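Local coordinates for protein putative eukaryotic translation initiation factor eIF-4E (PDB 5WB5) that probably binds the 7-methylguanosine (cap 4) structure at the 5' end of messenger RNA and so acts as a translation initiation factor, at residues F59-L62 with R63-P67; W88-P91 with A92-K95; K136-E139 with N140-A144. All blocks are in the same frame, centred on the assembly; numbering follows the deposited sequence.

Contact 1 (F59-L62 with R63-P67); sequences FVML and RYMKP
Val60 lays its CG1 methyl over one face of the Arg63 guanidinium, 4.0 Å from NH1, while the other methyl, CG2, comes within 3.8 Å of Arg63 NH2. The Tyr64 ring has the Arg63 methylene CD over one of its faces, displaced toward the rim. Val60 serves the ring too, its CG1 lying alongside at 4.0 Å from Tyr64 CD2, so one methyl touches both side chains of the following turn. This follows from the valine torsion, which sets CG1 anti to the backbone N (chi1 174°) and beside the two side chains running the same way. The polar ends of both are engaged by the chain of another protein: Arg63 NH1 bonds to its backbone, and Tyr64 OH to an acidic side chain. These residues lie toward the C-terminal end of helix 55-64 and in the loop that follows it, the helix being one of those packed on the curved antiparallel sheet of the eIF4E fold; in this family the helical side is where eIF4G and 4E-binding proteins dock, consistent with the partner met here. The regular bonds are Arg63 N to Phe59 O and Tyr64 N to Val60 O, at 2.9 and 3.0 Å between the named atoms. At Met65 the pattern changes: its N makes a weak, strongly bent bond (118° at the hydrogen) to Met61 O, and a 3.2 Å bond to Leu62 O that approaches from above the carbonyl plane. On the sheet side Met61 and Met65 run side by side, with Met61 CE 3.7 Å from Met65 SD, both reaching Leu29; Met61 also rests on Phe79, Met50 and Val52. Leu62 CD2 approaches the same sulfur, Met65 SD, at 4.1 Å, and packs on Leu142 of helix 133-147.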
ATOM      1  N   PHE A  59       1.908   1.924 -11.801  1.00 23.88           N
ATOM      2  CA  PHE A  59       1.813   3.373 -11.941  1.00 33.29           C
ATOM      3  C   PHE A  59       0.448   3.810 -12.462  1.00 58.64           C
ATOM      4  O   PHE A  59      -0.007   4.911 -12.138  1.00 43.67           O
ATOM      5  CB  PHE A  59       2.937   3.889 -12.832  1.00 38.30           C
ATOM      6  CG  PHE A  59       4.245   4.029 -12.109  1.00 22.89           C
ATOM      7  CD1 PHE A  59       4.457   5.085 -11.236  1.00 22.57           C
ATOM      8  CD2 PHE A  59       5.249   3.094 -12.276  1.00 23.55           C
ATOM      9  CE1 PHE A  59       5.649   5.213 -10.559  1.00 32.00           C
ATOM     10  CE2 PHE A  59       6.443   3.216 -11.600  1.00 23.89           C
ATOM     11  CZ  PHE A  59       6.645   4.279 -10.740  1.00 43.11           C
ATOM     12  N   VAL A  60      -0.236   2.966 -13.237  1.00 23.97           N
ATOM     13  CA  VAL A  60      -1.609   3.285 -13.625  1.00 43.17           C
ATOM     14  C   VAL A  60      -2.515   3.272 -12.397  1.00 65.15           C
ATOM     15  O   VAL A  60      -3.319   4.194 -12.176  1.00 38.79           O
ATOM     16  CB  VAL A  60      -2.101   2.304 -14.704  1.00 62.58           C
ATOM     17  CG1 VAL A  60      -3.566   2.535 -15.013  1.00 81.04           C
ATOM     18  CG2 VAL A  60      -1.281   2.460 -15.974  1.00 67.77           C
ATOM     19  N   MET A  61      -2.404   2.216 -11.589  1.00 27.38           N
ATOM     20  CA  MET A  61      -3.096   2.173 -10.307  1.00 42.57           C
ATOM     21  C   MET A  61      -2.869   3.465  -9.535  1.00 45.49           C
ATOM     22  O   MET A  61      -3.821   4.118  -9.094  1.00 72.49           O
ATOM     23  CB  MET A  61      -2.603   0.967  -9.502  1.00 40.60           C
ATOM     24  CG  MET A  61      -3.262   0.786  -8.144  1.00 46.72           C
ATOM     25  SD  MET A  61      -2.338  -0.358  -7.097  1.00 34.27           S
ATOM     26  CE  MET A  61      -0.970   0.683  -6.599  1.00 45.97           C
ATOM     27  N   LEU A  62      -1.603   3.853  -9.371  1.00 23.99           N
ATOM     28  CA  LEU A  62      -1.295   5.097  -8.671  1.00 29.82           C
ATOM     29  C   LEU A  62      -2.012   6.276  -9.309  1.00 37.68           C
ATOM     30  O   LEU A  62      -2.548   7.142  -8.608  1.00 35.14           O
ATOM     31  CB  LEU A  62       0.211   5.344  -8.661  1.00 54.94           C
ATOM     32  CG  LEU A  62       1.038   4.584  -7.628  1.00 68.45           C
ATOM     33  CD1 LEU A  62       2.512   4.872  -7.848  1.00 59.04           C
ATOM     34  CD2 LEU A  62       0.627   4.957  -6.210  1.00 47.39           C
ATOM     35  N   ARG A  63      -2.020   6.333 -10.642  1.00 23.40           N
ATOM     36  CA  ARG A  63      -2.707   7.413 -11.338  1.00 23.24           C
ATOM     37  C   ARG A  63      -4.151   7.521 -10.873  1.00 38.20           C
ATOM     38  O   ARG A  63      -4.641   8.616 -10.573  1.00 30.73           O
ATOM     39  CB  ARG A  63      -2.654   7.181 -12.847  1.00 23.27           C
ATOM     40  CG  ARG A  63      -3.282   8.291 -13.683  1.00 47.29           C
ATOM     41  CD  ARG A  63      -3.533   7.816 -15.109  1.00 45.13           C
ATOM     42  NE  ARG A  63      -2.301   7.348 -15.736  1.00 35.07           N
ATOM     43  CZ  ARG A  63      -2.242   6.437 -16.703  1.00 24.87           C
ATOM     44  NH1 ARG A  63      -3.346   5.871 -17.168  1.00 43.52           N
ATOM     45  NH2 ARG A  63      -1.061   6.085 -17.201  1.00 62.41           N
ATOM     46  N   TYR A  64      -4.849   6.390 -10.801  1.00 38.90           N
ATOM     47  CA  TYR A  64      -6.273   6.424 -10.482  1.00 49.55           C
ATOM     48  C   TYR A  64      -6.571   6.237  -8.996  1.00 58.24           C
ATOM     49  O   TYR A  64      -7.746   6.172  -8.622  1.00 62.54           O
ATOM     50  CB  TYR A  64      -7.020   5.374 -11.309  1.00 42.79           C
ATOM     51  CG  TYR A  64      -7.127   5.762 -12.768  1.00 34.12           C
ATOM     52  CD1 TYR A  64      -7.934   6.823 -13.165  1.00 24.54           C
ATOM     53  CD2 TYR A  64      -6.412   5.081 -13.746  1.00 42.40           C
ATOM     54  CE1 TYR A  64      -8.030   7.187 -14.493  1.00 54.25           C
ATOM     55  CE2 TYR A  64      -6.504   5.437 -15.075  1.00 44.74           C
ATOM     56  CZ  TYR A  64      -7.312   6.492 -15.444  1.00 63.68           C
ATOM     57  OH  TYR A  64      -7.401   6.848 -16.768  1.00 40.93           O
ATOM     58  N   MET A  65      -5.555   6.168  -8.143  1.00 54.49           N
ATOM     59  CA  MET A  65      -5.784   6.172  -6.705  1.00 42.66           C
ATOM     60  C   MET A  65      -6.040   7.590  -6.214  1.00 50.84           C
ATOM     61  O   MET A  65      -5.588   8.572  -6.810  1.00 45.70           O
ATOM     62  CB  MET A  65      -4.587   5.587  -5.959  1.00 69.93           C
ATOM     63  CG  MET A  65      -4.557   4.072  -5.910  1.00 82.24           C
ATOM     64  SD  MET A  65      -3.046   3.429  -5.153  1.00 49.44           S
ATOM     65  CE  MET A  65      -3.103   4.181  -3.532  1.00 83.01           C
ATOM     66  N   LYS A  66      -6.771   7.691  -5.112  1.00 59.45           N
ATOM     67  CA  LYS A  66      -7.007   9.016  -4.556  1.00 39.81           C
ATOM     68  C   LYS A  66      -5.892   9.372  -3.575  1.00 35.99           C
ATOM     69  O   LYS A  66      -5.456   8.518  -2.795  1.00 26.14           O
ATOM     70  CB  LYS A  66      -8.356   9.069  -3.844  1.00 51.38           C
ATOM     71  CG  LYS A  66      -9.557   8.782  -4.748  1.00 64.76           C
ATOM     72  CD  LYS A  66      -9.850   9.939  -5.691  1.00 74.08           C
ATOM     73  CE  LYS A  66     -10.958   9.590  -6.679  1.00 81.36           C
ATOM     74  NZ  LYS A  66     -12.210   9.156  -6.002  1.00 58.17           N
ATOM     75  N   PRO A  67      -5.387  10.604  -3.592  1.00 23.36           N
ATOM     76  CA  PRO A  67      -4.354  10.979  -2.623  1.00 27.03           C
ATOM     77  C   PRO A  67      -4.903  10.992  -1.207  1.00 49.27           C
ATOM     78  O   PRO A  67      -6.092  11.221  -0.973  1.00 61.78           O
ATOM     79  CB  PRO A  67      -3.932  12.381  -3.073  1.00 29.44           C
ATOM     80  CG  PRO A  67      -5.091  12.905  -3.823  1.00 22.81           C
ATOM     81  CD  PRO A  67      -5.722  11.718  -4.493  1.00 25.55           C
TER

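Contact 2 (W88-P91 with A92-K95); sequences WEDP and ANKK
Asp90 OD1 accepts from Ala92 N over 2.6 Å in a nearly straight bond, 168° at the hydrogen. The N-H meets the carboxylate on its anti side, about 20° out of the plane. The other oxygen, OD2, accepts from Lys85 N, so backbone N-H groups hold both ends of the carboxylate and restrict its rotation. With CG anti to the backbone N (chi1 -171°), the acid reaches forward past Pro91. Asp90 is thus the N-cap of the single-turn helix 91-94, closing an Asx turn, and its own backbone O takes Asn93 N at 3.0 Å, the donor standing above the carbonyl plane. The short helix belongs to the connection between strands 75-81 and 97-104. Trp88 and Glu89 match the Trp-Glu pair that in eIF4E proteins recognises the methylated guanine of the cap, so the turn probably helps shape the cap-binding loop. The indole of Trp88 turns back toward Lys94, whose backbone O lies at the ring's edge, near its plane, 3.7 Å from Trp88 NE1. Asn93 tucks inward: its ND2 lies 3.7 Å from Asp90 CB and donates to Met87 O, while OD1 bonds with Thr165 OG1. Lys94 runs its CG, CD and CE past the Pro91 carbonyl, CG 3.2 Å from Pro91 O, and the extended chain beyond CG carries on outward.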
ATOM      1  N   TRP A  88      -5.484 -10.962   9.813  1.00 52.87           N
ATOM      2  CA  TRP A  88      -4.700 -11.920  10.588  1.00 53.96           C
ATOM      3  C   TRP A  88      -5.112 -13.352  10.276  1.00 69.57           C
ATOM      4  O   TRP A  88      -4.268 -14.256  10.240  1.00 74.43           O
ATOM      5  CB  TRP A  88      -4.852 -11.637  12.083  1.00 63.74           C
ATOM      6  CG  TRP A  88      -4.593 -12.840  12.942  1.00 92.63           C
ATOM      7  CD1 TRP A  88      -3.381 -13.396  13.231  1.00103.53           C
ATOM      8  CD2 TRP A  88      -5.572 -13.636  13.623  1.00105.96           C
ATOM      9  NE1 TRP A  88      -3.543 -14.487  14.051  1.00115.53           N
ATOM     10  CE2 TRP A  88      -4.878 -14.656  14.306  1.00119.95           C
ATOM     11  CE3 TRP A  88      -6.966 -13.586  13.723  1.00102.16           C
ATOM     12  CZ2 TRP A  88      -5.531 -15.617  15.075  1.00114.88           C
ATOM     13  CZ3 TRP A  88      -7.612 -14.541  14.487  1.00 99.41           C
ATOM     14  CH2 TRP A  88      -6.895 -15.543  15.153  1.00106.71           C
ATOM     15  N   GLU A  89      -6.409 -13.579  10.042  1.00 87.94           N
ATOM     16  CA  GLU A  89      -6.887 -14.922   9.736  1.00 99.16           C
ATOM     17  C   GLU A  89      -6.206 -15.502   8.504  1.00 95.05           C
ATOM     18  O   GLU A  89      -6.251 -16.720   8.300  1.00 99.75           O
ATOM     19  CB  GLU A  89      -8.405 -14.915   9.535  1.00111.85           C
ATOM     20  CG  GLU A  89      -9.210 -14.604  10.795  1.00119.28           C
ATOM     21  CD  GLU A  89      -9.310 -13.117  11.087  1.00131.68           C
ATOM     22  OE1 GLU A  89      -8.711 -12.317  10.337  1.00129.96           O
ATOM     23  OE2 GLU A  89      -9.990 -12.747  12.067  1.00127.04           O
ATOM     24  N   ASP A  90      -5.581 -14.665   7.687  1.00 99.78           N
ATOM     25  CA  ASP A  90      -4.866 -15.158   6.519  1.00 96.52           C
ATOM     26  C   ASP A  90      -3.683 -16.009   6.969  1.00 83.27           C
ATOM     27  O   ASP A  90      -2.946 -15.601   7.875  1.00101.16           O
ATOM     28  CB  ASP A  90      -4.386 -13.989   5.664  1.00102.48           C
ATOM     29  CG  ASP A  90      -3.829 -14.433   4.326  1.00114.36           C
ATOM     30  OD1 ASP A  90      -2.968 -15.336   4.303  1.00121.30           O
ATOM     31  OD2 ASP A  90      -4.263 -13.882   3.293  1.00 98.55           O
ATOM     32  N   PRO A  91      -3.468 -17.190   6.380  1.00 63.82           N
ATOM     33  CA  PRO A  91      -2.299 -17.993   6.775  1.00 72.65           C
ATOM     34  C   PRO A  91      -0.980 -17.263   6.598  1.00 75.32           C
ATOM     35  O   PRO A  91       0.002 -17.597   7.274  1.00 89.88           O
ATOM     36  CB  PRO A  91      -2.387 -19.219   5.857  1.00 73.30           C
ATOM     37  CG  PRO A  91      -3.820 -19.309   5.471  1.00 76.15           C
ATOM     38  CD  PRO A  91      -4.319 -17.896   5.406  1.00 62.11           C
ATOM     39  N   ALA A  92      -0.922 -16.279   5.698  1.00 85.69           N
ATOM     40  CA  ALA A  92       0.317 -15.540   5.488  1.00 88.83           C
ATOM     41  C   ALA A  92       0.616 -14.604   6.651  1.00 91.60           C
ATOM     42  O   ALA A  92       1.785 -14.289   6.903  1.00 68.81           O
ATOM     43  CB  ALA A  92       0.236 -14.752   4.182  1.00 89.04           C
ATOM     44  N   ASN A  93      -0.414 -14.156   7.368  1.00 90.71           N
ATOM     45  CA  ASN A  93      -0.255 -13.202   8.457  1.00105.69           C
ATOM     46  C   ASN A  93      -0.482 -13.816   9.831  1.00108.79           C
ATOM     47  O   ASN A  93      -0.382 -13.101  10.834  1.00 86.82           O
ATOM     48  CB  ASN A  93      -1.216 -12.024   8.265  1.00 89.14           C
ATOM     49  CG  ASN A  93      -1.071 -11.371   6.909  1.00 83.76           C
ATOM     50  OD1 ASN A  93       0.039 -11.175   6.418  1.00 96.00           O
ATOM     51  ND2 ASN A  93      -2.197 -11.033   6.291  1.00 58.12           N
ATOM     52  N   LYS A  94      -0.783 -15.113   9.910  1.00122.87           N
ATOM     53  CA  LYS A  94      -1.109 -15.718  11.198  1.00100.61           C
ATOM     54  C   LYS A  94       0.082 -15.662  12.150  1.00 88.98           C
ATOM     55  O   LYS A  94      -0.047 -15.222  13.298  1.00102.59           O
ATOM     56  CB  LYS A  94      -1.578 -17.161  10.992  1.00103.36           C
ATOM     57  CG  LYS A  94      -0.515 -18.095  10.433  1.00 94.61           C
ATOM     58  CD  LYS A  94      -1.059 -19.481  10.143  1.00 95.25           C
ATOM     59  CE  LYS A  94       0.021 -20.377   9.558  1.00 92.97           C
ATOM     60  NZ  LYS A  94      -0.424 -21.792   9.433  1.00108.29           N
ATOM     61  N   LYS A  95       1.257 -16.096  11.687  1.00 61.42           N
ATOM     62  CA  LYS A  95       2.436 -16.121  12.545  1.00 80.05           C
ATOM     63  C   LYS A  95       3.098 -14.756  12.647  1.00 78.83           C
ATOM     64  O   LYS A  95       3.734 -14.453  13.662  1.00 96.79           O
ATOM     65  CB  LYS A  95       3.451 -17.141  12.023  1.00 81.97           C
ATOM     66  CG  LYS A  95       2.998 -18.588  12.115  1.00 71.16           C
ATOM     67  CD  LYS A  95       4.020 -19.530  11.495  1.00 92.21           C
ATOM     68  CE  LYS A  95       3.562 -20.977  11.576  1.00 88.99           C
ATOM     69  NZ  LYS A  95       4.522 -21.908  10.919  1.00107.38           N
TER

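Contact 3 (K136-E139 with N140-A144); sequences KAWE and NVLMA
Asn140 opens the second half of this helical stretch by donating its backbone N to Lys136 O, 2.9 Å away. Its side chain bends back over the same carbonyl, with CG 3.2 Å from Lys136 O, yet the amide makes no hydrogen bond there. Instead OD1 bonds to a basic side chain of the chain of another protein, and ND2 bonds weakly to Glu201 O. Val141 follows with N bonded to Ala137 O at 2.9 Å; its CG2 lies against that oxygen. Next comes Leu142, which carries the main side-chain contact. As its backbone N bonds to Trp138 O, its CD1 methyl sits over one face of the Trp138 indole in a CH-pi contact, 3.7 Å from the centroid of the five-membered ring and 23° off its normal. The methyl is offset toward the rim and approaches CE2 most closely, at 3.4 Å. The tryptophan is placed for this by holding CG anti to its backbone N (chi1 179°), and the leucine crosses the indole at an angle. Met143 repeats the backbone pattern, its N bonded to Glu139 O at 2.9 Å; a bend at chi3 (-62°) folds its CE round toward that carbonyl, 3.6 Å from Glu139 O. Ala144 N in turn bonds back to Asn140 O, continuing the alpha-helical repeat. Helix 133-147 lies against the sheet: Trp138 packs on Ile167 and Met169 of strand 164-171 and on Leu178 of strand 175-182, Val141 meets Ile167 and Leu178, Leu142 also meets Ile167, and it and Met143 touch Phe58 of helix 55-64.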
ATOM      1  N   LYS A 136       3.805  11.569  -0.527  1.00 33.84           N
ATOM      2  CA  LYS A 136       5.120  11.178  -1.023  1.00 29.33           C
ATOM      3  C   LYS A 136       5.639   9.944  -0.296  1.00 49.16           C
ATOM      4  O   LYS A 136       6.202   9.039  -0.923  1.00 21.13           O
ATOM      5  CB  LYS A 136       6.108  12.336  -0.873  1.00 22.24           C
ATOM      6  CG  LYS A 136       5.843  13.516  -1.801  1.00 21.53           C
ATOM      7  CD  LYS A 136       6.765  14.682  -1.481  1.00 41.40           C
ATOM      8  CE  LYS A 136       6.471  15.888  -2.358  1.00 62.63           C
ATOM      9  NZ  LYS A 136       7.222  17.096  -1.910  1.00 81.66           N
ATOM     10  N   ALA A 137       5.456   9.886   1.026  1.00 21.29           N
ATOM     11  CA  ALA A 137       5.897   8.719   1.782  1.00 21.28           C
ATOM     12  C   ALA A 137       5.078   7.488   1.419  1.00 32.68           C
ATOM     13  O   ALA A 137       5.617   6.378   1.320  1.00 28.18           O
ATOM     14  CB  ALA A 137       5.805   9.004   3.280  1.00 24.33           C
ATOM     15  N   TRP A 138       3.772   7.667   1.220  1.00 42.08           N
ATOM     16  CA  TRP A 138       2.928   6.559   0.793  1.00 38.18           C
ATOM     17  C   TRP A 138       3.414   5.996  -0.540  1.00 33.08           C
ATOM     18  O   TRP A 138       3.570   4.777  -0.699  1.00 21.34           O
ATOM     19  CB  TRP A 138       1.478   7.047   0.712  1.00 54.91           C
ATOM     20  CG  TRP A 138       0.474   6.040   0.264  1.00 40.75           C
ATOM     21  CD1 TRP A 138      -0.489   6.222  -0.683  1.00 38.81           C
ATOM     22  CD2 TRP A 138       0.318   4.699   0.743  1.00 21.69           C
ATOM     23  NE1 TRP A 138      -1.235   5.080  -0.826  1.00 32.37           N
ATOM     24  CE2 TRP A 138      -0.759   4.128   0.038  1.00 21.75           C
ATOM     25  CE3 TRP A 138       0.982   3.924   1.697  1.00 30.66           C
ATOM     26  CZ2 TRP A 138      -1.184   2.822   0.253  1.00 27.93           C
ATOM     27  CZ3 TRP A 138       0.558   2.624   1.910  1.00 42.95           C
ATOM     28  CH2 TRP A 138      -0.515   2.087   1.191  1.00 46.70           C
ATOM     29  N   GLU A 139       3.689   6.882  -1.501  1.00 27.69           N
ATOM     30  CA  GLU A 139       4.188   6.449  -2.803  1.00 44.75           C
ATOM     31  C   GLU A 139       5.548   5.767  -2.679  1.00 21.08           C
ATOM     32  O   GLU A 139       5.801   4.749  -3.334  1.00 21.03           O
ATOM     33  CB  GLU A 139       4.271   7.646  -3.754  1.00 49.31           C
ATOM     34  CG  GLU A 139       2.920   8.257  -4.115  1.00 65.17           C
ATOM     35  CD  GLU A 139       3.043   9.511  -4.970  1.00 21.21           C
ATOM     36  OE1 GLU A 139       4.180   9.985  -5.178  1.00 43.38           O
ATOM     37  OE2 GLU A 139       2.002  10.023  -5.436  1.00 41.21           O
ATOM     38  N   ASN A 140       6.438   6.314  -1.848  1.00 21.05           N
ATOM     39  CA  ASN A 140       7.754   5.710  -1.676  1.00 20.94           C
ATOM     40  C   ASN A 140       7.643   4.299  -1.114  1.00 28.47           C
ATOM     41  O   ASN A 140       8.332   3.381  -1.577  1.00 45.17           O
ATOM     42  CB  ASN A 140       8.618   6.583  -0.768  1.00 57.09           C
ATOM     43  CG  ASN A 140       9.084   7.856  -1.450  1.00 37.50           C
ATOM     44  OD1 ASN A 140       9.089   7.957  -2.677  1.00 20.80           O
ATOM     45  ND2 ASN A 140       9.487   8.836  -0.653  1.00 41.52           N
ATOM     46  N   VAL A 141       6.778   4.101  -0.117  1.00 32.21           N
ATOM     47  CA  VAL A 141       6.641   2.775   0.478  1.00 29.00           C
ATOM     48  C   VAL A 141       5.996   1.811  -0.509  1.00 27.57           C
ATOM     49  O   VAL A 141       6.360   0.630  -0.570  1.00 21.11           O
ATOM     50  CB  VAL A 141       5.848   2.856   1.794  1.00 29.90           C
ATOM     51  CG1 VAL A 141       5.634   1.465   2.380  1.00 27.65           C
ATOM     52  CG2 VAL A 141       6.585   3.736   2.786  1.00 21.25           C
ATOM     53  N   LEU A 142       5.039   2.289  -1.305  1.00 21.18           N
ATOM     54  CA  LEU A 142       4.446   1.422  -2.318  1.00 32.78           C
ATOM     55  C   LEU A 142       5.484   1.002  -3.354  1.00 43.43           C
ATOM     56  O   LEU A 142       5.539  -0.171  -3.755  1.00 62.05           O
ATOM     57  CB  LEU A 142       3.268   2.131  -2.984  1.00 21.26           C
ATOM     58  CG  LEU A 142       1.924   1.975  -2.277  1.00 33.55           C
ATOM     59  CD1 LEU A 142       0.946   3.040  -2.755  1.00 41.50           C
ATOM     60  CD2 LEU A 142       1.364   0.577  -2.528  1.00 43.42           C
ATOM     61  N   MET A 143       6.314   1.951  -3.801  1.00 45.85           N
ATOM     62  CA  MET A 143       7.348   1.636  -4.780  1.00 32.56           C
ATOM     63  C   MET A 143       8.372   0.672  -4.200  1.00 31.54           C
ATOM     64  O   MET A 143       8.860  -0.219  -4.902  1.00 38.63           O
ATOM     65  CB  MET A 143       8.038   2.915  -5.257  1.00 37.12           C
ATOM     66  CG  MET A 143       7.182   3.792  -6.156  1.00 39.61           C
ATOM     67  SD  MET A 143       8.063   5.216  -6.820  1.00 62.75           S
ATOM     68  CE  MET A 143       8.484   6.077  -5.313  1.00 58.25           C
ATOM     69  N   ALA A 144       8.717   0.837  -2.922  1.00 22.43           N
ATOM     70  CA  ALA A 144       9.624  -0.105  -2.274  1.00 20.77           C
ATOM     71  C   ALA A 144       8.992  -1.486  -2.167  1.00 70.48           C
ATOM     72  O   ALA A 144       9.683  -2.506  -2.284  1.00 25.79           O
ATOM     73  CB  ALA A 144      10.016   0.415  -0.893  1.00 38.54           C
TER

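Along the chain the three contacts follow in series: the end of helix 55-64, then the capped turn at 88-95, then the middle of helix 133-147. Contacts 1 and 3 are neighbours, their centres 12 Å apart, and they touch: Met65 CE lies 3.4 Å from Trp138 NE1, and Phe59 CZ approaches Met143 SD at 4.3 Å. Both belong to helices packed on the sheet, and both are reached by the other protein chain. Contact 2 lies apart, its centre 28 Å from that of contact 1 and 24 Å from that of contact 3, across the chain's centre from each. The probable cap-binding loop and the partner-binding helices are thus well separated within one domain.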